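Local coordinates for pectinesterase (Sitophilus oryzae, PDB 4PMH), which hydrolyses the methyl esters of pectin to release methanol and probably serves the weevil in digesting plant cell walls, at residues Ser294-Ser299 with Thr306-Gln311. Residues are numbered along the deposited sequence; the frame is centred on the assembly and turned at random.
Sequences SGVSSS and TSPNGQ
Pro308 turns the CG-CD side of its ring to Ser294, and CD alone to Val296, inside one long loop of the right-handed parallel beta-helix, the fold of pectin methylesterases. Both segments belong to the connection between strand 286-290 and strand 311-315, which here turns back on itself; the two segments bury 139 Å² between them, and no hydrogen bond crosses.

The polar-to-apolar contacts centre on Pro308 CG. Ser294 O lies 3.3 Å from Pro308 CG. Ser294 OG approaches Pro308 CG to 3.5 Å, so two oxygens of one serine meet the same ring carbon. With chi1 at 38°, OG sits between the backbone N and the carbonyl carbon of Ser294, on a side where it reaches the ring and also hydrogen-bonds Asp258 OD2.

The apolar contacts come from one branch of Val296. With CG1 anti to the backbone N (chi1 178°), Val296 CG2 lies anti to the carbonyl carbon and beside the backbone N, where it covers the Ser307-Pro308 step. Val296 CG2 is 4.0 Å from Pro308 CD. Replacing Pro308 by alanine removes CG and CD, and would probably open a gap next to Ser294 O and OG and leave Val296 CG2 resting on Ser307 alone.

Ser294 also lies close to Trp292, which probably binds substrate, as in related enzymes; this places the contact beside a probable substrate-binding residue and links it to the chain entering strand 311-315. At its other end, Ser307 OG is hydrogen-bonded to Val303 N within the intervening loop, and Val296 CG2 rests 3.8 Å from Ser307 CB.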
loop_
_atom_site.group_PDB
_atom_site.type_symbol
_atom_site.label_atom_id
_atom_site.label_comp_id
_atom_site.label_asym_id
_atom_site.label_seq_id
_atom_site.Cartn_x
_atom_site.Cartn_y
_atom_site.Cartn_z
ATOM N N SER A 294 -10.724 -2.365 -11.039
ATOM C CA SER A 294 -11.807 -2.646 -10.063
ATOM C C SER A 294 -13.190 -2.366 -10.637
ATOM O O SER A 294 -13.427 -1.324 -11.253
ATOM C CB SER A 294 -11.643 -1.880 -8.740
ATOM O OG SER A 294 -11.159 -0.572 -8.943
ATOM N N GLY A 295 -14.080 -3.334 -10.452
ATOM C CA GLY A 295 -15.457 -3.247 -10.929
ATOM C C GLY A 295 -15.642 -3.444 -12.417
ATOM O O GLY A 295 -16.739 -3.249 -12.923
ATOM N N VAL A 296 -14.578 -3.837 -13.125
ATOM C CA VAL A 296 -14.636 -4.080 -14.566
ATOM C C VAL A 296 -14.665 -5.570 -14.806
ATOM O O VAL A 296 -13.711 -6.274 -14.477
ATOM C CB VAL A 296 -13.428 -3.480 -15.305
ATOM C CG1 VAL A 296 -13.508 -3.800 -16.809
ATOM C CG2 VAL A 296 -13.356 -1.976 -15.042
ATOM N N SER A 297 -15.756 -6.027 -15.414
ATOM C CA SER A 297 -16.065 -7.455 -15.516
ATOM C C SER A 297 -15.132 -8.250 -16.432
ATOM O O SER A 297 -14.800 -9.394 -16.159
ATOM C CB SER A 297 -17.491 -7.629 -16.034
ATOM O OG SER A 297 -17.951 -8.921 -15.707
ATOM N N SER A 298 -14.766 -7.637 -17.544
ATOM C CA SER A 298 -13.931 -8.257 -18.566
ATOM C C SER A 298 -13.351 -7.113 -19.370
ATOM O O SER A 298 -13.765 -5.968 -19.190
ATOM C CB SER A 298 -14.771 -9.154 -19.478
ATOM O OG SER A 298 -15.680 -8.374 -20.227
ATOM N N SER A 299 -12.427 -7.411 -20.275
ATOM C CA SER A 299 -11.879 -6.371 -21.142
ATOM C C SER A 299 -12.984 -5.671 -21.943
ATOM O O SER A 299 -12.903 -4.460 -22.207
ATOM C CB SER A 299 -10.777 -6.930 -22.053
ATOM O OG SER A 299 -11.163 -8.152 -22.643
ATOM N N THR A 306 -14.097 6.397 -17.622
ATOM C CA THR A 306 -15.025 6.070 -16.544
ATOM C C THR A 306 -14.456 4.943 -15.658
ATOM O O THR A 306 -14.441 5.077 -14.422
ATOM C CB THR A 306 -16.413 5.688 -17.107
ATOM O OG1 THR A 306 -16.957 6.800 -17.837
ATOM C CG2 THR A 306 -17.373 5.301 -16.004
ATOM N N SER A 307 -14.000 3.849 -16.281
ATOM C CA SER A 307 -13.359 2.751 -15.556
ATOM C C SER A 307 -12.048 3.215 -14.919
ATOM O O SER A 307 -11.459 4.185 -15.385
ATOM C CB SER A 307 -13.112 1.554 -16.463
ATOM O OG SER A 307 -14.306 1.128 -17.102
ATOM N N PRO A 308 -11.604 2.539 -13.837
ATOM C CA PRO A 308 -10.307 2.880 -13.259
ATOM C C PRO A 308 -9.225 2.716 -14.296
ATOM O O PRO A 308 -9.361 1.884 -15.206
ATOM C CB PRO A 308 -10.099 1.827 -12.164
ATOM C CG PRO A 308 -11.425 1.225 -11.900
ATOM C CD PRO A 308 -12.251 1.411 -13.138
ATOM N N ASN A 309 -8.175 3.516 -14.189
ATOM C CA ASN A 309 -7.031 3.319 -15.033
ATOM C C ASN A 309 -5.775 3.661 -14.258
ATOM O O ASN A 309 -5.318 4.819 -14.228
ATOM C CB ASN A 309 -7.165 4.112 -16.339
ATOM C CG ASN A 309 -6.157 3.686 -17.388
ATOM O OD1 ASN A 309 -5.716 2.519 -17.457
ATOM N ND2 ASN A 309 -5.772 4.651 -18.216
ATOM N N GLY A 310 -5.242 2.625 -13.605
ATOM C CA GLY A 310 -4.142 2.767 -12.642
ATOM C C GLY A 310 -2.990 3.637 -13.114
ATOM O O GLY A 310 -2.506 3.480 -14.232
ATOM N N GLN A 311 -2.545 4.542 -12.246
ATOM C CA GLN A 311 -1.477 5.489 -12.566
ATOM C C GLN A 311 -0.290 5.227 -11.661
ATOM O O GLN A 311 -0.449 5.143 -10.441
ATOM C CB GLN A 311 -1.962 6.928 -12.407
ATOM C CG GLN A 311 -1.159 7.988 -13.163
ATOM C CD GLN A 311 0.124 8.423 -12.483
ATOM O OE1 GLN A 311 0.268 8.324 -11.261
ATOM N NE2 GLN A 311 1.079 8.905 -13.282
#